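Assemblin (Human herpesvirus 3, PDB 1VZV) is the serine protease domain of the capsid scaffolding protein and, active as a dimer, probably cleaves the viral assembly protein so that the capsid can mature. Local coordinates at residues A2-G7 / V143-P149. Residues are numbered along the deposited sequence; the frame is centred on the assembly and turned at random.
Sequences ALYVAG and VNYDCTP
Tyr4 O accepts the backbone N-H of Asp146, with N to O 2.9 Å, and also takes a weak hydrogen bond from the hydroxyl of Ser152. In return Tyr4 N donates to Asp146 O over 2.9 Å in a nearly straight bond (169° at the hydrogen). The pair joins strand 3-8 to the short antiparallel strand 144-146, which ends this side of the mixed sheet within the chain of this S21-family protease. Ala6 and Asn144 make a second hydrogen-bonded pair, and Val5 faces Tyr145 at the non-hydrogen-bonded site between them. There the two side chains run alongside each other: Val5 CG1 sits over one face of the Tyr145 ring, 4.0 Å from its centroid, while Val5 CG2 touches CD2 of that ring. Leu99 and Thr103 of helix 96-105 also pack on Tyr145, whose hydroxyl reaches Leu106 O. On the other face of the sheet, Tyr4 has CG anti to its carbonyl carbon (chi1 -69°), which lays the ring beside Pro149 at the start of helix 149-152. Thr148, the N-cap residue, caps a backbone N with its side chain, and its OG1 also hydrogen-bonds Ser151 OG. Pro149 CD stands almost exactly on the normal of the Tyr4 ring, a CH-pi contact 3.8 Å from the centroid.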
loop_
_atom_site.group_PDB
_atom_site.type_symbol
_atom_site.label_atom_id
_atom_site.label_comp_id
_atom_site.label_asym_id
_atom_site.label_seq_id
_atom_site.Cartn_x
_atom_site.Cartn_y
_atom_site.Cartn_z
ATOM N N ALA A 2 17.455 0.195 -17.779
ATOM C CA ALA A 2 16.706 -0.965 -17.301
ATOM C C ALA A 2 17.075 -1.391 -15.891
ATOM O O ALA A 2 17.982 -0.856 -15.271
ATOM C CB ALA A 2 16.878 -2.145 -18.259
ATOM N N LEU A 3 16.319 -2.341 -15.380
ATOM C CA LEU A 3 16.557 -2.869 -14.074
ATOM C C LEU A 3 16.674 -4.344 -14.300
ATOM O O LEU A 3 16.028 -4.899 -15.182
ATOM C CB LEU A 3 15.363 -2.615 -13.173
ATOM C CG LEU A 3 15.206 -1.266 -12.470
ATOM C CD1 LEU A 3 15.289 -0.124 -13.490
ATOM C CD2 LEU A 3 13.877 -1.252 -11.693
ATOM N N TYR A 4 17.558 -4.970 -13.551
ATOM C CA TYR A 4 17.733 -6.392 -13.642
ATOM C C TYR A 4 17.302 -6.852 -12.293
ATOM O O TYR A 4 17.586 -6.192 -11.293
ATOM C CB TYR A 4 19.188 -6.735 -13.882
ATOM C CG TYR A 4 19.608 -6.305 -15.238
ATOM C CD1 TYR A 4 19.949 -4.980 -15.486
ATOM C CD2 TYR A 4 19.522 -7.182 -16.314
ATOM C CE1 TYR A 4 20.171 -4.534 -16.757
ATOM C CE2 TYR A 4 19.746 -6.739 -17.607
ATOM C CZ TYR A 4 20.064 -5.412 -17.813
ATOM O OH TYR A 4 20.250 -4.961 -19.088
ATOM N N VAL A 5 16.528 -7.925 -12.283
ATOM C CA VAL A 5 16.024 -8.517 -11.059
ATOM C C VAL A 5 16.555 -9.944 -11.073
ATOM O O VAL A 5 16.613 -10.561 -12.141
ATOM C CB VAL A 5 14.497 -8.583 -11.093
ATOM C CG1 VAL A 5 13.956 -8.948 -9.744
ATOM C CG2 VAL A 5 13.931 -7.282 -11.556
ATOM N N ALA A 6 16.994 -10.443 -9.923
ATOM C CA ALA A 6 17.495 -11.809 -9.827
ATOM C C ALA A 6 17.095 -12.374 -8.465
ATOM O O ALA A 6 17.058 -11.643 -7.480
ATOM C CB ALA A 6 18.995 -11.837 -10.001
ATOM N N GLY A 7 16.736 -13.652 -8.415
ATOM C CA GLY A 7 16.333 -14.270 -7.166
ATOM C C GLY A 7 15.951 -15.700 -7.462
ATOM O O GLY A 7 16.040 -16.130 -8.608
ATOM N N VAL A 143 13.518 -10.691 -3.774
ATOM C CA VAL A 143 14.403 -10.440 -4.895
ATOM C C VAL A 143 15.276 -9.209 -4.777
ATOM O O VAL A 143 15.061 -8.369 -3.919
ATOM C CB VAL A 143 13.645 -10.404 -6.226
ATOM C CG1 VAL A 143 13.186 -11.770 -6.577
ATOM C CG2 VAL A 143 12.498 -9.460 -6.156
ATOM N N ASN A 144 16.305 -9.153 -5.615
ATOM C CA ASN A 144 17.212 -8.035 -5.658
ATOM C C ASN A 144 17.099 -7.446 -7.056
ATOM O O ASN A 144 16.889 -8.168 -8.030
ATOM C CB ASN A 144 18.638 -8.489 -5.359
ATOM C CG ASN A 144 19.585 -7.327 -5.098
ATOM O OD1 ASN A 144 19.356 -6.506 -4.217
ATOM N ND2 ASN A 144 20.666 -7.263 -5.861
ATOM N N TYR A 145 17.129 -6.118 -7.112
ATOM C CA TYR A 145 17.042 -5.319 -8.338
ATOM C C TYR A 145 18.281 -4.423 -8.376
ATOM O O TYR A 145 18.731 -3.962 -7.320
ATOM C CB TYR A 145 15.865 -4.341 -8.271
ATOM C CG TYR A 145 14.467 -4.887 -8.221
ATOM C CD1 TYR A 145 13.939 -5.413 -7.049
ATOM C CD2 TYR A 145 13.643 -4.789 -9.331
ATOM C CE1 TYR A 145 12.613 -5.832 -6.982
ATOM C CE2 TYR A 145 12.321 -5.198 -9.284
ATOM C CZ TYR A 145 11.799 -5.725 -8.108
ATOM O OH TYR A 145 10.480 -6.158 -8.090
ATOM N N ASP A 146 18.811 -4.161 -9.570
ATOM C CA ASP A 146 19.967 -3.258 -9.741
ATOM C C ASP A 146 20.056 -2.846 -11.187
ATOM O O ASP A 146 19.200 -3.240 -11.974
ATOM C CB ASP A 146 21.293 -3.887 -9.326
ATOM C CG ASP A 146 22.232 -2.886 -8.682
ATOM O OD1 ASP A 146 22.210 -1.702 -9.032
ATOM O OD2 ASP A 146 22.983 -3.278 -7.790
ATOM N N CYS A 147 21.094 -2.116 -11.571
ATOM C CA CYS A 147 21.173 -1.699 -12.959
ATOM C C CYS A 147 22.197 -2.359 -13.847
ATOM O O CYS A 147 22.648 -1.743 -14.795
ATOM C CB CYS A 147 21.282 -0.190 -13.082
ATOM S SG CYS A 147 21.552 0.567 -11.522
ATOM N N THR A 148 22.548 -3.604 -13.561
ATOM C CA THR A 148 23.492 -4.357 -14.372
ATOM C C THR A 148 23.286 -5.794 -13.930
ATOM O O THR A 148 23.233 -6.064 -12.728
ATOM C CB THR A 148 24.929 -4.026 -14.026
ATOM O OG1 THR A 148 25.153 -4.381 -12.664
ATOM C CG2 THR A 148 25.237 -2.564 -14.219
ATOM N N PRO A 149 23.228 -6.745 -14.868
ATOM C CA PRO A 149 23.028 -8.135 -14.477
ATOM C C PRO A 149 23.956 -8.639 -13.376
ATOM O O PRO A 149 23.500 -9.263 -12.415
ATOM C CB PRO A 149 23.250 -8.883 -15.778
ATOM C CG PRO A 149 24.150 -8.011 -16.500
ATOM C CD PRO A 149 23.542 -6.671 -16.290
#